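Local coordinates for protein acyl-CoA dehydrogenase FadE3 (Mycobacterium smegmatis, PDB 4IV6) that belongs to the acyl-CoA dehydrogenase family of flavoproteins and holds dihydroflavine-adenine dinucleotide in pockets of a four-subunit assembly, at residues A250-G255 against A359-V364; L295-S300 against K323-E328; R258-D263 against M331-D336; V66-Y71 against G245-A250. All blocks are in the same frame, centred on the assembly; numbering follows the deposited sequence. Where two conformers were deposited one is given.

All four contacts draw on the helical core of one subunit. Helix 234-270 takes part in three: its residues 245-250 serve interaction 4, 250-255 interaction 1 and 258-263 interaction 3, with Ala-250 shared by the first two. Helix 316-340 pairs with helix 282-310 in interaction 2 and with helix 234-270 in interaction 3. Along the chain, interaction 4 closes before the others open, and interactions 2 and 3 fall within the span bridged by interaction 1. The centres of interactions 1 and 2 lie about 9 Å apart, those of 3 and 4 about 21 Å. The C-terminal helices form a continuous core, reaching the flavin ligand through interaction 1 and the N-terminal domain through interaction 4.

Interaction 1 (A250-G255 against A359-V364); sequences AARATG and APLMIV. With FDA (dihydroflavine-adenine dinucleotide), chain D.
Arg-252 NH2 forms a salt bridge with Glu-366 OE2 and also meets Leu-361, whose CD1 comes to the guanidinium edge, near its plane, at 3.4 Å from NH2. On the same group, NH1 is hydrogen-bonded to Gln-248 OE1, bonds that together probably restrict its rotation. Leu-361 divides its branches: with CG anti to the backbone N (chi1 -175°), CD1 turns to the arginine while CD2 lies 3.5 Å from C7M of the dihydroflavine-adenine dinucleotide. The two helices, 234-270 and 352-364, belong to the C-terminal helical domain of the acyl-CoA dehydrogenase fold; the local axes run nearly antiparallel, 156° apart and 9.8 Å at closest approach. In one of its two deposited conformers, Met-362 reaches across between them: its chain bends about both CB-CG and CG-SD and lays CE over the backbone of Ala-253, 3.8 Å from CA. Met-362 O accepts a hydrogen bond from Lys-323 NZ. Val-364 O lies 3.5 Å from O3' of the ligand, on the ribityl side.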
loop_
_atom_site.group_PDB
_atom_site.type_symbol
_atom_site.label_atom_id
_atom_site.label_comp_id
_atom_site.label_asym_id
_atom_site.label_seq_id
_atom_site.Cartn_x
_atom_site.Cartn_y
_atom_site.Cartn_z
ATOM N N ALA B 250 6.839 -15.901 13.051
ATOM C CA ALA B 250 6.626 -14.477 13.320
ATOM C C ALA B 250 7.862 -13.845 13.974
ATOM O O ALA B 250 8.266 -12.745 13.620
ATOM C CB ALA B 250 5.401 -14.265 14.180
ATOM N N ALA B 251 8.446 -14.541 14.940
ATOM C CA ALA B 251 9.680 -14.096 15.603
ATOM C C ALA B 251 10.866 -14.010 14.652
ATOM O O ALA B 251 11.685 -13.104 14.774
ATOM C CB ALA B 251 10.022 -15.028 16.762
ATOM N N ARG B 252 10.992 -14.961 13.719
ATOM C CA ARG B 252 12.007 -14.823 12.705
ATOM C C ARG B 252 11.887 -13.538 11.937
ATOM O O ARG B 252 12.890 -12.903 11.604
ATOM C CB ARG B 252 11.937 -15.929 11.668
ATOM C CG ARG B 252 12.778 -17.087 11.956
ATOM C CD ARG B 252 12.827 -18.014 10.754
ATOM N NE ARG B 252 12.210 -19.247 11.122
ATOM C CZ ARG B 252 11.900 -20.206 10.276
ATOM N NH1 ARG B 252 11.359 -21.286 10.759
ATOM N NH2 ARG B 252 12.133 -20.092 8.975
ATOM N N ALA B 253 10.646 -13.202 11.611
ATOM C CA ALA B 253 10.346 -12.044 10.808
ATOM C C ALA B 253 10.586 -10.757 11.614
ATOM O O ALA B 253 11.163 -9.808 11.100
ATOM C CB ALA B 253 8.917 -12.144 10.261
ATOM N N THR B 254 10.199 -10.712 12.889
ATOM C CA THR B 254 10.522 -9.526 13.651
ATOM C C THR B 254 12.024 -9.379 13.880
ATOM O O THR B 254 12.509 -8.277 13.987
ATOM C CB THR B 254 9.784 -9.409 14.987
ATOM O OG1 THR B 254 10.057 -10.547 15.811
ATOM C CG2 THR B 254 8.307 -9.225 14.742
ATOM N N GLY B 255 12.753 -10.491 13.896
ATOM C CA GLY B 255 14.198 -10.468 14.086
ATOM C C GLY B 255 14.885 -9.914 12.865
ATOM O O GLY B 255 15.742 -9.027 12.982
ATOM N N ALA B 359 13.715 -12.248 3.758
ATOM C CA ALA B 359 12.355 -11.920 4.182
ATOM C C ALA B 359 11.224 -12.673 3.458
ATOM O O ALA B 359 10.287 -13.117 4.117
ATOM C CB ALA B 359 12.137 -10.394 4.112
ATOM N N PRO B 360 11.329 -12.871 2.146
ATOM C CA PRO B 360 10.294 -13.618 1.454
ATOM C C PRO B 360 10.110 -15.062 1.925
ATOM O O PRO B 360 9.004 -15.616 1.774
ATOM C CB PRO B 360 10.726 -13.564 -0.016
ATOM C CG PRO B 360 11.681 -12.443 -0.109
ATOM C CD PRO B 360 12.352 -12.369 1.212
ATOM N N LEU B 361 11.130 -15.639 2.548
ATOM C CA LEU B 361 11.013 -17.009 3.063
ATOM C C LEU B 361 9.829 -17.150 4.003
ATOM O O LEU B 361 9.070 -18.117 3.884
ATOM C CB LEU B 361 12.289 -17.439 3.775
ATOM C CG LEU B 361 12.412 -18.892 4.283
ATOM C CD1 LEU B 361 11.917 -19.048 5.704
ATOM C CD2 LEU B 361 11.734 -19.922 3.379
ATOM N N MET B 362 9.652 -16.204 4.926
ATOM C CA MET B 362 8.585 -16.280 5.924
ATOM C C MET B 362 7.208 -16.023 5.329
ATOM O O MET B 362 6.197 -16.320 5.948
ATOM C CB MET B 362 8.849 -15.292 7.069
ATOM C CG MET B 362 9.973 -15.733 8.003
ATOM S SD MET B 362 11.626 -15.495 7.334
ATOM C CE MET B 362 11.909 -13.764 7.798
ATOM N N ILE B 363 7.175 -15.473 4.131
ATOM C CA ILE B 363 5.934 -15.209 3.404
ATOM C C ILE B 363 5.455 -16.420 2.581
ATOM O O ILE B 363 4.269 -16.770 2.644
ATOM C CB ILE B 363 6.143 -13.991 2.483
ATOM C CG1 ILE B 363 6.123 -12.719 3.325
ATOM C CG2 ILE B 363 5.091 -13.893 1.406
ATOM C CD1 ILE B 363 6.464 -11.466 2.536
ATOM N N VAL B 364 6.355 -17.040 1.811
ATOM C CA VAL B 364 5.986 -18.089 0.831
ATOM C C VAL B 364 6.375 -19.493 1.228
ATOM O O VAL B 364 5.879 -20.461 0.634
ATOM C CB VAL B 364 6.597 -17.879 -0.582
ATOM C CG1 VAL B 364 6.236 -16.526 -1.118
ATOM C CG2 VAL B 364 8.122 -18.080 -0.605
HETATM P PA FDA D . 1.230 -24.049 -3.592
HETATM O O1A FDA D . 0.342 -24.712 -2.568
HETATM O O2A FDA D . 1.532 -24.734 -4.896
HETATM O O5B FDA D . 0.627 -22.595 -3.887
HETATM C C5B FDA D . 1.098 -21.752 -4.964
HETATM C C4B FDA D . 0.363 -20.401 -4.897
HETATM O O4B FDA D . -1.066 -20.583 -4.885
HETATM C C3B FDA D . 0.666 -19.646 -3.621
HETATM O O3B FDA D . 0.536 -18.230 -3.869
HETATM C C2B FDA D . -0.414 -20.151 -2.689
HETATM O O2B FDA D . -0.699 -19.291 -1.589
HETATM C C1B FDA D . -1.592 -20.168 -3.634
HETATM N N9A FDA D . -2.687 -21.078 -3.200
HETATM C C8A FDA D . -2.640 -22.428 -3.212
HETATM N N7A FDA D . -3.817 -22.940 -2.802
HETATM C C5A FDA D . -4.622 -21.889 -2.513
HETATM C C6A FDA D . -5.980 -21.706 -2.028
HETATM N N6A FDA D . -6.729 -22.777 -1.762
HETATM N N1A FDA D . -6.474 -20.461 -1.844
HETATM C C2A FDA D . -5.731 -19.382 -2.143
HETATM N N3A FDA D . -4.459 -19.464 -2.591
HETATM C C4A FDA D . -3.884 -20.666 -2.803
HETATM N N1 FDA D . 7.744 -27.618 4.281
HETATM C C2 FDA D . 7.889 -28.594 5.173
HETATM O O2 FDA D . 7.026 -29.491 5.230
HETATM N N3 FDA D . 8.936 -28.643 6.015
HETATM C C4 FDA D . 9.924 -27.748 6.029
HETATM O O4 FDA D . 10.899 -27.859 6.821
HETATM C C4X FDA D . 9.824 -26.615 5.087
HETATM N N5 FDA D . 10.770 -25.659 4.980
HETATM C C5X FDA D . 10.847 -24.919 3.845
HETATM C C6 FDA D . 12.016 -24.232 3.501
HETATM C C7 FDA D . 12.088 -23.440 2.355
HETATM C C7M FDA D . 13.365 -22.735 1.979
HETATM C C8 FDA D . 10.952 -23.308 1.530
HETATM C C8M FDA D . 10.925 -22.469 0.273
HETATM C C9 FDA D . 9.796 -23.994 1.866
HETATM C C9A FDA D . 9.734 -24.815 3.004
HETATM N N10 FDA D . 8.548 -25.524 3.287
HETATM C C10 FDA D . 8.662 -26.620 4.172
HETATM C "C1'" FDA D . 7.581 -25.668 2.193
HETATM C "C2'" FDA D . 6.528 -24.597 2.378
HETATM O "O2'" FDA D . 5.745 -24.838 3.548
HETATM C "C3'" FDA D . 5.653 -24.564 1.125
HETATM O "O3'" FDA D . 6.388 -23.907 0.098
HETATM C "C4'" FDA D . 4.342 -23.840 1.325
HETATM O "O4'" FDA D . 3.480 -24.780 1.988
HETATM C "C5'" FDA D . 3.679 -23.468 -0.013
HETATM O "O5'" FDA D . 3.643 -24.618 -0.829
HETATM P P FDA D . 3.743 -24.632 -2.409
HETATM O O1P FDA D . 3.426 -26.073 -2.759
HETATM O O2P FDA D . 5.051 -24.055 -2.829
HETATM O O3P FDA D . 2.570 -23.610 -2.836
#

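Interaction 2 (L295-S300 against K323-E328); sequences LYAARS and KLFASE
Phe-325 and Ala-326 pack against Ala-297 and Ala-298 in a helical hairpin, the antiparallel pair of helices 282-310 and 316-340 in the C-terminal bundle of the acyl-CoA dehydrogenase fold. The local axes run 152° apart and approach to 9.2 Å, a close spacing that fits the small alanines at the crossing. Following helix 316-340 in order, Lys-323 offers its carbonyl to Ser-327, its ammonium being hydrogen-bonded to Asn-369 and Gly-367. Phe-325 then buries more surface than any other residue here. Its CG is anti to the backbone N (chi1 -169°), which sends the ring across to the other helix. Ala-298 N stands at the ring edge, near its plane, 3.6 Å from Phe-325 CE2, and Ala-298 CB touches Phe-325 CD2 at 3.6 Å. One residue earlier, Ala-297 CB reaches Phe-325 CE2 at 3.9 Å. Beyond the hairpin, the ring packs on Phe-325 of the third subunit. Next comes Ala-326, where the CA atoms draw closest, 5.3 Å between Ala-298 CA and Ala-326 CA; Ala-298 CB lies 4.3 Å from Ala-326 CA. A turn after the lysine, Ser-327 folds its hydroxyl back on its own helix, and OG donates to Lys-323 O at 2.8 Å, reaching it 21° from the carbonyl plane while the same oxygen also accepts from Ser-327 N.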
loop_
_atom_site.group_PDB
_atom_site.type_symbol
_atom_site.label_atom_id
_atom_site.label_comp_id
_atom_site.label_asym_id
_atom_site.label_seq_id
_atom_site.Cartn_x
_atom_site.Cartn_y
_atom_site.Cartn_z
ATOM N N LEU B 295 7.297 -1.962 13.037
ATOM C CA LEU B 295 8.068 -2.963 13.786
ATOM C C LEU B 295 7.532 -3.060 15.211
ATOM O O LEU B 295 7.358 -4.146 15.725
ATOM C CB LEU B 295 9.569 -2.626 13.824
ATOM C CG LEU B 295 10.481 -3.582 14.604
ATOM C CD1 LEU B 295 10.223 -5.033 14.219
ATOM C CD2 LEU B 295 11.918 -3.184 14.378
ATOM N N TYR B 296 7.276 -1.902 15.838
ATOM C CA TYR B 296 6.689 -1.851 17.183
ATOM C C TYR B 296 5.327 -2.536 17.178
ATOM O O TYR B 296 5.022 -3.331 18.079
ATOM C CB TYR B 296 6.557 -0.390 17.632
ATOM C CG TYR B 296 6.024 -0.139 19.034
ATOM C CD1 TYR B 296 6.174 -1.067 20.059
ATOM C CD2 TYR B 296 5.414 1.082 19.346
ATOM C CE1 TYR B 296 5.714 -0.796 21.345
ATOM C CE2 TYR B 296 4.947 1.351 20.617
ATOM C CZ TYR B 296 5.080 0.405 21.611
ATOM O OH TYR B 296 4.611 0.691 22.881
ATOM N N ALA B 297 4.517 -2.267 16.162
ATOM C CA ALA B 297 3.201 -2.943 16.051
ATOM C C ALA B 297 3.355 -4.457 15.982
ATOM O O ALA B 297 2.653 -5.215 16.660
ATOM C CB ALA B 297 2.426 -2.427 14.830
ATOM N N ALA B 298 4.297 -4.905 15.164
ATOM C CA ALA B 298 4.482 -6.321 14.935
ATOM C C ALA B 298 5.011 -7.023 16.156
ATOM O O ALA B 298 4.549 -8.144 16.483
ATOM C CB ALA B 298 5.383 -6.530 13.743
ATOM N N ARG B 299 5.961 -6.391 16.868
ATOM C CA ARG B 299 6.477 -7.019 18.091
ATOM C C ARG B 299 5.401 -7.028 19.190
ATOM O O ARG B 299 5.301 -7.982 19.955
ATOM C CB ARG B 299 7.760 -6.341 18.574
ATOM C CG ARG B 299 8.930 -6.435 17.587
ATOM C CD ARG B 299 10.215 -5.918 18.237
ATOM N NE ARG B 299 10.726 -6.929 19.139
ATOM C CZ ARG B 299 10.692 -6.909 20.475
ATOM N NH1 ARG B 299 10.178 -5.888 21.126
ATOM N NH2 ARG B 299 11.195 -7.945 21.164
ATOM N N SER B 300 4.584 -5.973 19.254
ATOM C CA SER B 300 3.526 -5.906 20.259
ATOM C C SER B 300 2.516 -7.020 20.045
ATOM O O SER B 300 2.119 -7.723 20.995
ATOM C CB SER B 300 2.806 -4.556 20.260
ATOM O OG SER B 300 3.674 -3.491 20.630
ATOM N N LYS B 323 2.055 -14.229 12.553
ATOM C CA LYS B 323 2.886 -14.680 11.431
ATOM C C LYS B 323 2.635 -13.835 10.189
ATOM O O LYS B 323 3.559 -13.416 9.510
ATOM C CB LYS B 323 2.619 -16.167 11.177
ATOM C CG LYS B 323 3.542 -16.845 10.162
ATOM C CD LYS B 323 3.069 -16.654 8.724
ATOM C CE LYS B 323 3.796 -17.640 7.810
ATOM N NZ LYS B 323 3.389 -17.505 6.405
ATOM N N LEU B 324 1.361 -13.622 9.870
ATOM C CA LEU B 324 0.969 -12.835 8.706
ATOM C C LEU B 324 1.477 -11.398 8.825
ATOM O O LEU B 324 2.149 -10.894 7.923
ATOM C CB LEU B 324 -0.556 -12.820 8.561
ATOM C CG LEU B 324 -1.140 -11.971 7.410
ATOM C CD1 LEU B 324 -0.698 -12.529 6.067
ATOM C CD2 LEU B 324 -2.639 -11.975 7.530
ATOM N N PHE B 325 1.186 -10.745 9.944
ATOM C CA PHE B 325 1.576 -9.363 10.094
ATOM C C PHE B 325 3.101 -9.190 10.117
ATOM O O PHE B 325 3.645 -8.285 9.471
ATOM C CB PHE B 325 0.970 -8.748 11.352
ATOM C CG PHE B 325 1.132 -7.255 11.409
ATOM C CD1 PHE B 325 0.289 -6.433 10.676
ATOM C CD2 PHE B 325 2.149 -6.676 12.150
ATOM C CE1 PHE B 325 0.445 -5.046 10.710
ATOM C CE2 PHE B 325 2.320 -5.291 12.172
ATOM C CZ PHE B 325 1.469 -4.488 11.454
ATOM N N ALA B 326 3.787 -10.021 10.897
ATOM C CA ALA B 326 5.218 -9.839 11.051
ATOM C C ALA B 326 5.968 -10.109 9.738
ATOM O O ALA B 326 6.923 -9.409 9.411
ATOM C CB ALA B 326 5.778 -10.742 12.166
ATOM N N SER B 327 5.590 -11.161 9.030
ATOM C CA SER B 327 6.254 -11.521 7.775
ATOM C C SER B 327 6.067 -10.449 6.682
ATOM O O SER B 327 7.041 -10.112 5.968
ATOM C CB SER B 327 5.786 -12.891 7.281
ATOM O OG SER B 327 4.426 -12.914 6.921
ATOM N N GLU B 328 4.857 -9.897 6.566
ATOM C CA GLU B 328 4.607 -8.821 5.588
ATOM C C GLU B 328 5.390 -7.572 6.010
ATOM O O GLU B 328 6.027 -6.908 5.173
ATOM C CB GLU B 328 3.115 -8.496 5.486
ATOM C CG GLU B 328 2.285 -9.593 4.870
ATOM C CD GLU B 328 2.629 -9.879 3.418
ATOM O OE1 GLU B 328 3.034 -8.963 2.691
ATOM O OE2 GLU B 328 2.483 -11.024 2.969
#

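Interaction 3 (R258-D263 against M331-D336); sequences RAAFED and MQIALD
Ile-333, Ala-260 and Phe-261 bury the most surface here, and a single methyl group links all three. Ile-333 CG2, set anti to the backbone N of its own residue, points into the opposite helix and lies 4.0 Å from Phe-261 N. The same methyl touches Ala-260 CB at 4.1 Å and Phe-261 CB at 4.2 Å, so it rests over the backbone between two successive residues. Ala-260 answers from its own side: its CB points across the gap and comes within 4.1 Å of Ala-334 CA. With alanine on each side, the CA atoms of Ala-260 and Ala-334 approach to 5.6 Å. This is helix-helix packing within the C-terminal bundle of the acyl-CoA dehydrogenase fold, joining helices 234-270 and 316-340; the local axes run in the same sense, 29° apart, and come as close as 8.6 Å. No hydrogen bond crosses the interface, which is held by apolar side chains and backbone. Phe-261 lends the contact its CB and backbone N while its ring leads away from Ile-333. Met-291 of helix 282-310 lies against both Phe-261 and Ile-333, and Tyr-355 of helix 352-364 borders Ala-260. The phenylalanine also packs on Leu-380 of the third subunit.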
loop_
_atom_site.group_PDB
_atom_site.type_symbol
_atom_site.label_atom_id
_atom_site.label_comp_id
_atom_site.label_asym_id
_atom_site.label_seq_id
_atom_site.Cartn_x
_atom_site.Cartn_y
_atom_site.Cartn_z
ATOM N N ARG B 258 14.176 -6.278 12.766
ATOM C CA ARG B 258 14.977 -5.519 13.736
ATOM C C ARG B 258 16.334 -5.237 13.120
ATOM O O ARG B 258 16.837 -4.130 13.219
ATOM C CB ARG B 258 15.169 -6.248 15.071
ATOM C CG ARG B 258 14.001 -6.107 16.051
ATOM C CD ARG B 258 14.226 -6.947 17.305
ATOM N NE ARG B 258 15.409 -6.465 17.994
ATOM C CZ ARG B 258 16.058 -7.116 18.948
ATOM N NH1 ARG B 258 15.637 -8.276 19.375
ATOM N NH2 ARG B 258 17.160 -6.598 19.464
ATOM N N ALA B 259 16.889 -6.233 12.435
ATOM C CA ALA B 259 18.226 -6.091 11.832
ATOM C C ALA B 259 18.213 -5.052 10.701
ATOM O O ALA B 259 19.076 -4.194 10.634
ATOM C CB ALA B 259 18.747 -7.428 11.326
ATOM N N ALA B 260 17.242 -5.144 9.800
ATOM C CA ALA B 260 17.154 -4.200 8.706
ATOM C C ALA B 260 16.914 -2.767 9.221
ATOM O O ALA B 260 17.573 -1.822 8.790
ATOM C CB ALA B 260 16.043 -4.621 7.761
ATOM N N PHE B 261 15.976 -2.623 10.149
ATOM C CA PHE B 261 15.698 -1.329 10.760
ATOM C C PHE B 261 16.895 -0.729 11.497
ATOM O O PHE B 261 17.218 0.449 11.298
ATOM C CB PHE B 261 14.501 -1.396 11.701
ATOM C CG PHE B 261 14.187 -0.073 12.343
ATOM C CD1 PHE B 261 13.717 0.975 11.561
ATOM C CD2 PHE B 261 14.414 0.136 13.681
ATOM C CE1 PHE B 261 13.436 2.223 12.119
ATOM C CE2 PHE B 261 14.132 1.380 14.254
ATOM C CZ PHE B 261 13.649 2.421 13.469
ATOM N N GLU B 262 17.568 -1.515 12.331
ATOM C CA GLU B 262 18.781 -1.013 12.997
ATOM C C GLU B 262 19.821 -0.480 12.007
ATOM O O GLU B 262 20.383 0.610 12.221
ATOM C CB GLU B 262 19.434 -2.097 13.872
ATOM C CG GLU B 262 18.665 -2.384 15.129
ATOM C CD GLU B 262 19.181 -3.592 15.896
ATOM O OE1 GLU B 262 20.334 -4.000 15.741
ATOM O OE2 GLU B 262 18.417 -4.156 16.666
ATOM N N ASP B 263 20.086 -1.236 10.934
ATOM C CA ASP B 263 21.078 -0.827 9.947
ATOM C C ASP B 263 20.665 0.461 9.249
ATOM O O ASP B 263 21.475 1.351 9.042
ATOM C CB ASP B 263 21.325 -1.914 8.893
ATOM C CG ASP B 263 22.157 -3.073 9.417
ATOM O OD1 ASP B 263 22.539 -3.057 10.624
ATOM O OD2 ASP B 263 22.412 -4.028 8.625
ATOM N N MET B 331 9.206 -7.869 5.231
ATOM C CA MET B 331 9.455 -7.634 3.797
ATOM C C MET B 331 9.423 -6.145 3.465
ATOM O O MET B 331 10.304 -5.640 2.752
ATOM C CB MET B 331 8.423 -8.389 2.958
ATOM C CG MET B 331 8.608 -8.290 1.464
ATOM S SD MET B 331 10.058 -9.196 0.863
ATOM C CE MET B 331 11.382 -8.007 0.770
ATOM N N GLN B 332 8.441 -5.428 4.008
ATOM C CA GLN B 332 8.346 -3.969 3.786
ATOM C C GLN B 332 9.565 -3.234 4.357
ATOM O O GLN B 332 10.178 -2.381 3.683
ATOM C CB GLN B 332 7.081 -3.428 4.430
ATOM C CG GLN B 332 5.817 -3.941 3.734
ATOM C CD GLN B 332 4.532 -3.747 4.539
ATOM O OE1 GLN B 332 4.480 -3.056 5.566
ATOM N NE2 GLN B 332 3.484 -4.410 4.086
ATOM N N ILE B 333 9.931 -3.589 5.588
ATOM C CA ILE B 333 11.058 -2.970 6.241
ATOM C C ILE B 333 12.361 -3.310 5.517
ATOM O O ILE B 333 13.246 -2.425 5.371
ATOM C CB ILE B 333 11.104 -3.321 7.745
ATOM C CG1 ILE B 333 9.921 -2.639 8.452
ATOM C CG2 ILE B 333 12.421 -2.908 8.380
ATOM C CD1 ILE B 333 9.779 -3.043 9.914
ATOM N N ALA B 334 12.499 -4.559 5.046
ATOM C CA ALA B 334 13.734 -4.956 4.355
ATOM C C ALA B 334 13.940 -4.124 3.090
ATOM O O ALA B 334 15.011 -3.622 2.855
ATOM C CB ALA B 334 13.745 -6.435 4.035
ATOM N N LEU B 335 12.883 -3.932 2.306
ATOM C CA LEU B 335 13.002 -3.134 1.090
ATOM C C LEU B 335 13.340 -1.692 1.418
ATOM O O LEU B 335 14.221 -1.127 0.777
ATOM C CB LEU B 335 11.743 -3.208 0.236
ATOM C CG LEU B 335 11.647 -2.244 -0.956
ATOM C CD1 LEU B 335 12.786 -2.459 -1.934
ATOM C CD2 LEU B 335 10.322 -2.495 -1.626
ATOM N N ASP B 336 12.671 -1.116 2.415
ATOM C CA ASP B 336 12.885 0.296 2.765
ATOM C C ASP B 336 14.293 0.512 3.324
ATOM O O ASP B 336 14.899 1.527 3.047
ATOM C CB ASP B 336 11.840 0.814 3.723
ATOM C CG ASP B 336 10.492 1.123 3.037
ATOM O OD1 ASP B 336 10.379 1.137 1.780
ATOM O OD2 ASP B 336 9.529 1.349 3.784
#

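Interaction 4 (V66-Y71 against G245-A250); sequences VSMPCY and GRLQVA
This buried contact joins the N-terminal helical domain to the C-terminal one in the acyl-CoA dehydrogenase fold: Met-68 and Tyr-71, on the first turn of helix 68-81, meet Leu-247 and Gln-248 of helix 234-270. Two separate side-chain pairs make it, and no hydrogen bond spans them. Met-68 extends with CG anti to the backbone N (chi1 -176°), then bends, and comes obliquely against Leu-247; CD1 of the leucine lies 3.8 Å from Met-68 CG and 4.0 Å from Met-68 SD. Ala-306 and Phe-309 of helix 282-310 also touch this methionine. The start of the helix that presents it is N-capped by Ser-67, whose OG accepts from Cys-70 N at 3.2 Å, the N-H...O angle being 151°. Tyr-71 runs alongside Gln-248 and points the same way, its ring turned 82° from the amide, which Arg-252 engages. Tyr-71 OH is hydrogen-bonded to Thr-93 OG1. Gln-248 CB meets the tyrosine ring at the edge, in plane, 3.7 Å from Tyr-71 CE2.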
loop_
_atom_site.group_PDB
_atom_site.type_symbol
_atom_site.label_atom_id
_atom_site.label_comp_id
_atom_site.label_asym_id
_atom_site.label_seq_id
_atom_site.Cartn_x
_atom_site.Cartn_y
_atom_site.Cartn_z
ATOM N N VAL B 66 11.296 -22.975 28.588
ATOM C CA VAL B 66 11.099 -21.543 28.844
ATOM C C VAL B 66 9.656 -21.137 28.458
ATOM O O VAL B 66 8.966 -21.848 27.718
ATOM C CB VAL B 66 12.128 -20.644 28.125
ATOM C CG1 VAL B 66 13.571 -20.977 28.557
ATOM C CG2 VAL B 66 11.995 -20.728 26.608
ATOM N N SER B 67 9.187 -20.014 28.977
ATOM C CA SER B 67 7.887 -19.516 28.574
ATOM C C SER B 67 7.894 -19.188 27.058
ATOM O O SER B 67 8.943 -18.976 26.457
ATOM C CB SER B 67 7.558 -18.260 29.379
ATOM O OG SER B 67 8.366 -17.161 28.962
ATOM N N MET B 68 6.717 -19.126 26.459
ATOM C CA MET B 68 6.603 -18.758 25.062
ATOM C C MET B 68 7.067 -17.317 24.804
ATOM O O MET B 68 7.741 -17.083 23.808
ATOM C CB MET B 68 5.201 -18.982 24.531
ATOM C CG MET B 68 5.051 -18.696 23.023
ATOM S SD MET B 68 6.161 -19.629 21.937
ATOM C CE MET B 68 5.341 -21.203 21.998
ATOM N N PRO B 69 6.741 -16.361 25.685
ATOM C CA PRO B 69 7.335 -15.040 25.459
ATOM C C PRO B 69 8.869 -15.066 25.442
ATOM O O PRO B 69 9.493 -14.357 24.654
ATOM C CB PRO B 69 6.777 -14.201 26.610
ATOM C CG PRO B 69 5.456 -14.847 26.891
ATOM C CD PRO B 69 5.718 -16.318 26.743
ATOM N N CYS B 70 9.483 -15.920 26.245
ATOM C CA CYS B 70 10.946 -16.019 26.237
ATOM C C CYS B 70 11.388 -16.678 24.941
ATOM O O CYS B 70 12.333 -16.224 24.290
ATOM C CB CYS B 70 11.456 -16.829 27.436
ATOM S SG CYS B 70 13.227 -17.219 27.352
ATOM N N TYR B 71 10.690 -17.732 24.556
ATOM C CA TYR B 71 11.043 -18.478 23.351
ATOM C C TYR B 71 11.056 -17.549 22.103
ATOM O O TYR B 71 12.004 -17.565 21.301
ATOM C CB TYR B 71 10.081 -19.652 23.137
ATOM C CG TYR B 71 10.390 -20.394 21.855
ATOM C CD1 TYR B 71 11.429 -21.311 21.791
ATOM C CD2 TYR B 71 9.676 -20.137 20.705
ATOM C CE1 TYR B 71 11.750 -21.951 20.616
ATOM C CE2 TYR B 71 9.967 -20.796 19.530
ATOM C CZ TYR B 71 10.999 -21.685 19.466
ATOM O OH TYR B 71 11.287 -22.321 18.273
ATOM N N GLY B 245 4.681 -23.174 15.614
ATOM C CA GLY B 245 5.339 -22.894 14.350
ATOM C C GLY B 245 5.087 -21.476 13.837
ATOM O O GLY B 245 6.003 -20.783 13.417
ATOM N N ARG B 246 3.847 -21.042 13.872
ATOM C CA ARG B 246 3.523 -19.707 13.424
ATOM C C ARG B 246 4.175 -18.630 14.328
ATOM O O ARG B 246 4.656 -17.627 13.835
ATOM C CB ARG B 246 2.006 -19.535 13.372
ATOM C CG ARG B 246 1.386 -20.278 12.199
ATOM C CD ARG B 246 -0.116 -20.397 12.344
ATOM N NE ARG B 246 -0.698 -20.949 11.114
ATOM C CZ ARG B 246 -1.860 -21.597 11.037
ATOM N NH1 ARG B 246 -2.592 -21.816 12.096
ATOM N NH2 ARG B 246 -2.273 -22.051 9.886
ATOM N N LEU B 247 4.183 -18.852 15.642
ATOM C CA LEU B 247 4.839 -17.901 16.564
ATOM C C LEU B 247 6.339 -17.810 16.305
ATOM O O LEU B 247 6.901 -16.709 16.297
ATOM C CB LEU B 247 4.551 -18.221 18.023
ATOM C CG LEU B 247 3.129 -17.940 18.495
ATOM C CD1 LEU B 247 2.891 -18.526 19.882
ATOM C CD2 LEU B 247 2.803 -16.453 18.464
ATOM N N GLN B 248 6.991 -18.948 16.077
ATOM C CA GLN B 248 8.418 -18.930 15.788
ATOM C C GLN B 248 8.727 -18.270 14.449
ATOM O O GLN B 248 9.694 -17.533 14.337
ATOM C CB GLN B 248 9.081 -20.303 15.926
ATOM C CG GLN B 248 8.618 -21.351 14.933
ATOM C CD GLN B 248 9.542 -21.499 13.711
ATOM O OE1 GLN B 248 10.447 -20.664 13.494
ATOM N NE2 GLN B 248 9.310 -22.579 12.900
ATOM N N VAL B 249 7.888 -18.490 13.447
ATOM C CA VAL B 249 8.096 -17.817 12.176
ATOM C C VAL B 249 7.873 -16.315 12.308
ATOM O O VAL B 249 8.649 -15.542 11.728
ATOM C CB VAL B 249 7.211 -18.402 11.070
ATOM C CG1 VAL B 249 7.299 -17.577 9.784
ATOM C CG2 VAL B 249 7.609 -19.846 10.787
ATOM N N ALA B 250 6.839 -15.901 13.051
ATOM C CA ALA B 250 6.626 -14.477 13.320
ATOM C C ALA B 250 7.862 -13.845 13.974
ATOM O O ALA B 250 8.266 -12.745 13.620
ATOM C CB ALA B 250 5.401 -14.265 14.180
#